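Local coordinates for protein lantibiotic dehydratase (Microbispora corallina, PDB 5EHK) that probably dehydrates serine and threonine residues of the precursor peptide of the lantibiotic NAI-107, using glutamyl-tRNA as the source of the activating glutamate, at residues V466-I479 with F676-P690. Numbering follows the deposited sequence.
Sequences VAKAARRGEREIVI and FLPGVRYGRTLLAAP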
loop_
_atom_site.group_PDB
_atom_site.type_symbol
_atom_site.label_atom_id
_atom_site.label_comp_id
_atom_site.label_asym_id
_atom_site.label_seq_id
_atom_site.Cartn_x
_atom_site.Cartn_y
_atom_site.Cartn_z
ATOM N N VAL A 466 4.408 28.459 -9.473
ATOM C CA VAL A 466 3.294 29.004 -8.708
ATOM C C VAL A 466 3.739 30.157 -7.815
ATOM O O VAL A 466 3.060 31.194 -7.735
ATOM C CB VAL A 466 2.570 27.903 -7.887
ATOM C CG1 VAL A 466 1.496 28.492 -6.971
ATOM C CG2 VAL A 466 1.980 26.861 -8.816
ATOM N N ALA A 467 4.899 29.986 -7.188
ATOM C CA ALA A 467 5.417 30.967 -6.239
ATOM C C ALA A 467 5.704 32.297 -6.927
ATOM O O ALA A 467 5.251 33.342 -6.463
ATOM C CB ALA A 467 6.675 30.440 -5.541
ATOM N N LYS A 468 6.501 32.251 -7.993
ATOM C CA LYS A 468 6.751 33.424 -8.823
ATOM C C LYS A 468 5.457 34.114 -9.282
ATOM O O LYS A 468 5.264 35.314 -9.044
ATOM C CB LYS A 468 7.599 33.041 -10.035
ATOM C CG LYS A 468 9.050 32.772 -9.697
ATOM C CD LYS A 468 9.833 32.387 -10.951
ATOM C CE LYS A 468 9.356 31.037 -11.526
ATOM N NZ LYS A 468 10.057 30.629 -12.788
ATOM N N ALA A 469 4.553 33.348 -9.881
ATOM C CA ALA A 469 3.280 33.895 -10.327
ATOM C C ALA A 469 2.542 34.599 -9.200
ATOM O O ALA A 469 1.722 35.464 -9.457
ATOM C CB ALA A 469 2.402 32.822 -10.954
ATOM N N ALA A 470 2.798 34.201 -7.956
ATOM C CA ALA A 470 2.124 34.805 -6.802
ATOM C C ALA A 470 2.765 36.144 -6.382
ATOM O O ALA A 470 2.047 37.112 -6.096
ATOM C CB ALA A 470 2.088 33.843 -5.641
ATOM N N ARG A 471 4.103 36.180 -6.349
ATOM C CA ARG A 471 4.860 37.383 -6.022
ATOM C C ARG A 471 4.468 38.505 -6.983
ATOM O O ARG A 471 4.173 39.629 -6.573
ATOM C CB ARG A 471 6.379 37.116 -6.101
ATOM C CG ARG A 471 7.271 38.351 -5.869
ATOM C CD ARG A 471 8.757 38.001 -5.657
ATOM N NE ARG A 471 9.658 38.532 -6.693
ATOM C CZ ARG A 471 9.751 38.067 -7.942
ATOM N NH1 ARG A 471 9.034 37.022 -8.331
ATOM N NH2 ARG A 471 10.591 38.625 -8.803
ATOM N N ARG A 472 4.428 38.176 -8.265
ATOM C CA ARG A 472 4.188 39.167 -9.304
ATOM C C ARG A 472 2.685 39.265 -9.617
ATOM O O ARG A 472 2.289 39.981 -10.525
ATOM C CB ARG A 472 5.040 38.819 -10.549
ATOM C CG ARG A 472 6.552 38.951 -10.289
ATOM C CD ARG A 472 7.420 38.216 -11.313
ATOM N NE ARG A 472 7.599 38.888 -12.605
ATOM C CZ ARG A 472 8.748 39.426 -13.031
ATOM N NH1 ARG A 472 9.832 39.395 -12.255
ATOM N NH2 ARG A 472 8.817 40.000 -14.234
ATOM N N GLY A 473 1.852 38.584 -8.828
ATOM C CA GLY A 473 0.399 38.720 -8.916
ATOM C C GLY A 473 -0.292 38.331 -10.223
ATOM O O GLY A 473 -1.441 38.698 -10.440
ATOM N N GLU A 474 0.405 37.580 -11.078
ATOM C CA GLU A 474 -0.083 37.147 -12.390
ATOM C C GLU A 474 -1.025 35.928 -12.338
ATOM O O GLU A 474 -0.782 34.976 -11.603
ATOM C CB GLU A 474 1.105 36.784 -13.266
ATOM C CG GLU A 474 2.057 37.929 -13.574
ATOM C CD GLU A 474 3.396 37.430 -14.122
ATOM O OE1 GLU A 474 3.756 36.263 -13.837
ATOM O OE2 GLU A 474 4.074 38.186 -14.854
ATOM N N ARG A 475 -2.080 35.944 -13.147
ATOM C CA ARG A 475 -3.046 34.853 -13.167
ATOM C C ARG A 475 -2.660 33.770 -14.159
ATOM O O ARG A 475 -3.325 32.737 -14.229
ATOM C CB ARG A 475 -4.403 35.373 -13.604
ATOM C CG ARG A 475 -5.010 36.339 -12.665
ATOM C CD ARG A 475 -6.078 37.122 -13.380
ATOM N NE ARG A 475 -6.989 37.767 -12.441
ATOM C CZ ARG A 475 -8.022 38.512 -12.806
ATOM N NH1 ARG A 475 -8.281 38.710 -14.087
ATOM N NH2 ARG A 475 -8.796 39.049 -11.885
ATOM N N GLU A 476 -1.608 34.003 -14.938
ATOM C CA GLU A 476 -1.171 33.018 -15.908
ATOM C C GLU A 476 0.337 33.029 -15.875
ATOM O O GLU A 476 0.948 34.068 -15.667
ATOM C CB GLU A 476 -1.693 33.352 -17.308
ATOM C CG GLU A 476 -3.232 33.271 -17.445
ATOM C CD GLU A 476 -3.745 33.345 -18.898
ATOM O OE1 GLU A 476 -2.910 33.374 -19.845
ATOM O OE2 GLU A 476 -4.993 33.393 -19.084
ATOM N N ILE A 477 0.937 31.866 -16.055
ATOM C CA ILE A 477 2.373 31.742 -16.110
ATOM C C ILE A 477 2.644 31.173 -17.497
ATOM O O ILE A 477 1.775 30.505 -18.053
ATOM C CB ILE A 477 2.901 30.845 -14.939
ATOM C CG1 ILE A 477 4.413 30.991 -14.762
ATOM C CG2 ILE A 477 2.538 29.363 -15.124
ATOM C CD1 ILE A 477 4.845 32.187 -13.904
ATOM N N VAL A 478 3.796 31.485 -18.092
ATOM C CA VAL A 478 4.078 31.059 -19.461
ATOM C C VAL A 478 5.236 30.083 -19.505
ATOM O O VAL A 478 6.324 30.389 -19.034
ATOM C CB VAL A 478 4.430 32.249 -20.380
ATOM C CG1 VAL A 478 4.952 31.742 -21.739
ATOM C CG2 VAL A 478 3.222 33.177 -20.560
ATOM N N ILE A 479 5.008 28.912 -20.088
ATOM C CA ILE A 479 6.038 27.881 -20.143
ATOM C C ILE A 479 6.580 27.720 -21.553
ATOM O O ILE A 479 5.856 27.833 -22.545
ATOM C CB ILE A 479 5.523 26.522 -19.589
ATOM C CG1 ILE A 479 4.440 25.922 -20.490
ATOM C CG2 ILE A 479 4.972 26.696 -18.180
ATOM C CD1 ILE A 479 3.965 24.530 -20.055
ATOM N N PHE A 676 -5.229 29.502 -5.090
ATOM C CA PHE A 676 -5.227 29.904 -6.482
ATOM C C PHE A 676 -4.105 29.240 -7.215
ATOM O O PHE A 676 -2.977 29.223 -6.733
ATOM C CB PHE A 676 -5.121 31.425 -6.665
ATOM C CG PHE A 676 -4.924 31.844 -8.099
ATOM C CD1 PHE A 676 -5.992 31.814 -9.000
ATOM C CD2 PHE A 676 -3.673 32.248 -8.555
ATOM C CE1 PHE A 676 -5.814 32.178 -10.332
ATOM C CE2 PHE A 676 -3.490 32.622 -9.873
ATOM C CZ PHE A 676 -4.557 32.582 -10.766
ATOM N N LEU A 677 -4.443 28.701 -8.386
ATOM C CA LEU A 677 -3.487 28.168 -9.358
ATOM C C LEU A 677 -3.573 28.918 -10.690
ATOM O O LEU A 677 -4.651 29.026 -11.289
ATOM C CB LEU A 677 -3.731 26.678 -9.589
ATOM C CG LEU A 677 -3.265 25.749 -8.479
ATOM C CD1 LEU A 677 -3.853 24.413 -8.750
ATOM C CD2 LEU A 677 -1.723 25.677 -8.410
ATOM N N PRO A 678 -2.433 29.443 -11.154
ATOM C CA PRO A 678 -2.352 30.220 -12.397
ATOM C C PRO A 678 -2.700 29.356 -13.595
ATOM O O PRO A 678 -2.403 28.161 -13.542
ATOM C CB PRO A 678 -0.868 30.588 -12.478
ATOM C CG PRO A 678 -0.178 29.511 -11.723
ATOM C CD PRO A 678 -1.105 29.130 -10.605
ATOM N N GLY A 679 -3.339 29.928 -14.622
ATOM C CA GLY A 679 -3.474 29.263 -15.909
ATOM C C GLY A 679 -2.085 29.012 -16.484
ATOM O O GLY A 679 -1.163 29.775 -16.224
ATOM N N VAL A 680 -1.913 27.937 -17.241
ATOM C CA VAL A 680 -0.593 27.659 -17.801
ATOM C C VAL A 680 -0.611 27.738 -19.329
ATOM O O VAL A 680 -1.413 27.078 -19.998
ATOM C CB VAL A 680 0.029 26.348 -17.231
ATOM C CG1 VAL A 680 -1.029 25.518 -16.542
ATOM C CG2 VAL A 680 0.762 25.552 -18.296
ATOM N N ARG A 681 0.247 28.594 -19.870
ATOM C CA ARG A 681 0.260 28.838 -21.303
ATOM C C ARG A 681 1.510 28.355 -22.039
ATOM O O ARG A 681 2.638 28.595 -21.620
ATOM C CB ARG A 681 -0.032 30.305 -21.602
ATOM C CG ARG A 681 -0.315 30.600 -23.069
ATOM C CD ARG A 681 -1.151 31.854 -23.201
ATOM N NE ARG A 681 -0.432 33.039 -22.748
ATOM C CZ ARG A 681 0.429 33.724 -23.489
ATOM N NH1 ARG A 681 0.698 33.337 -24.725
ATOM N NH2 ARG A 681 1.028 34.793 -22.988
ATOM N N TYR A 682 1.267 27.636 -23.129
ATOM C CA TYR A 682 2.306 27.163 -24.025
ATOM C C TYR A 682 2.003 27.685 -25.422
ATOM O O TYR A 682 1.008 27.287 -26.029
ATOM C CB TYR A 682 2.309 25.639 -24.004
ATOM C CG TYR A 682 3.341 24.974 -24.869
ATOM C CD1 TYR A 682 4.692 25.086 -24.580
ATOM C CD2 TYR A 682 2.963 24.182 -25.936
ATOM C CE1 TYR A 682 5.637 24.455 -25.358
ATOM C CE2 TYR A 682 3.901 23.547 -26.722
ATOM C CZ TYR A 682 5.229 23.683 -26.427
ATOM O OH TYR A 682 6.148 23.038 -27.207
ATOM N N GLY A 683 2.842 28.591 -25.923
ATOM C CA GLY A 683 2.497 29.375 -27.095
ATOM C C GLY A 683 1.170 30.088 -26.921
ATOM O O GLY A 683 1.033 30.962 -26.062
ATOM N N ARG A 684 0.186 29.687 -27.723
ATOM C CA ARG A 684 -1.147 30.294 -27.744
ATOM C C ARG A 684 -2.145 29.433 -26.967
ATOM O O ARG A 684 -3.343 29.763 -26.895
ATOM C CB ARG A 684 -1.608 30.499 -29.188
ATOM C CG ARG A 684 -0.666 31.452 -29.923
ATOM C CD ARG A 684 -1.081 31.879 -31.324
ATOM N NE ARG A 684 0.086 32.477 -31.968
ATOM C CZ ARG A 684 0.621 32.050 -33.107
ATOM N NH1 ARG A 684 0.077 31.022 -33.742
ATOM N NH2 ARG A 684 1.696 32.653 -33.608
ATOM N N THR A 685 -1.651 28.304 -26.437
ATOM C CA THR A 685 -2.493 27.327 -25.735
ATOM C C THR A 685 -2.453 27.355 -24.199
ATOM O O THR A 685 -1.397 27.276 -23.576
ATOM C CB THR A 685 -2.135 25.882 -26.149
ATOM O OG1 THR A 685 -2.197 25.737 -27.571
ATOM C CG2 THR A 685 -3.096 24.910 -25.528
ATOM N N LEU A 686 -3.640 27.436 -23.609
ATOM C CA LEU A 686 -3.839 27.228 -22.175
ATOM C C LEU A 686 -4.055 25.733 -21.855
ATOM O O LEU A 686 -5.163 25.202 -21.991
ATOM C CB LEU A 686 -5.046 28.039 -21.693
ATOM C CG LEU A 686 -4.772 29.136 -20.664
ATOM C CD1 LEU A 686 -3.867 30.193 -21.263
ATOM C CD2 LEU A 686 -6.100 29.739 -20.180
ATOM N N LEU A 687 -2.978 25.057 -21.463
ATOM C CA LEU A 687 -3.039 23.648 -21.075
ATOM C C LEU A 687 -3.961 23.441 -19.860
ATOM O O LEU A 687 -4.604 22.409 -19.728
ATOM C CB LEU A 687 -1.634 23.131 -20.737
ATOM C CG LEU A 687 -0.614 23.228 -21.863
ATOM C CD1 LEU A 687 0.769 22.770 -21.413
ATOM C CD2 LEU A 687 -1.093 22.407 -23.053
ATOM N N ALA A 688 -4.029 24.447 -18.991
ATOM C CA ALA A 688 -4.904 24.422 -17.834
ATOM C C ALA A 688 -5.361 25.844 -17.591
ATOM O O ALA A 688 -4.566 26.771 -17.700
ATOM C CB ALA A 688 -4.173 23.884 -16.614
ATOM N N ALA A 689 -6.645 26.006 -17.287
ATOM C CA ALA A 689 -7.236 27.306 -16.988
ATOM C C ALA A 689 -6.825 27.799 -15.588
ATOM O O ALA A 689 -6.356 27.019 -14.759
ATOM C CB ALA A 689 -8.756 27.223 -17.105
ATOM N N PRO A 690 -6.963 29.111 -15.326
ATOM C CA PRO A 690 -6.679 29.565 -13.962
ATOM C C PRO A 690 -7.756 29.083 -13.003
ATOM O O PRO A 690 -8.878 28.800 -13.422
ATOM C CB PRO A 690 -6.678 31.100 -14.085
ATOM C CG PRO A 690 -6.443 31.361 -15.524
ATOM C CD PRO A 690 -7.164 30.248 -16.237
HETATM O O HOH W 1 -0.731 35.243 -20.204
#
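Ile479, Arg681 and Glu476 have the most surface buried by this contact, in which strand 476-479 runs parallel to strand 679-682. The backbone of Arg681 is gripped twice: its N donates to Ile477 O, and its O accepts from Ile479 N at 2.8 Å. Ile477 N to Gly679 O and Gly679 N to Arg475 O extend the parallel ladder.

Beta-branched Ile479 suits a strand and is buried, on the face it shares with Val680. With chi1 at 67°, its CG1 sits between the backbone N and carbonyl carbon and carries CD1 to Val680 CG2, 3.8 Å away, and to Leu687 CD1 at 3.9 Å.

The other face is more polar. Arg681 bends at chi3 (65°), bringing its guanidinium beside Val478, whose CG2 lies over one face, 3.6 Å from NH2; NH1 makes a weak bond to Gly683 O. Extended Glu476 uses OE1 for a long salt bridge with Arg681 NE (3.8 Å), the two planes 57° apart; a water donates to Glu476 OE1 and accepts a weak bond from Arg681 NH2. Gly679, lacking a side chain, lets the Pro690 ring lie close to its CA.

Pro678 lies against Ala469 of helix 460-471. Strand 685-693 pairs antiparallel with strand 676-682 and lies between it and strand 521-524, while helix 380-395 packs on Tyr682 and Leu687, and helix 460-471 on the second subunit, Ala470 against Ala470 of that chain.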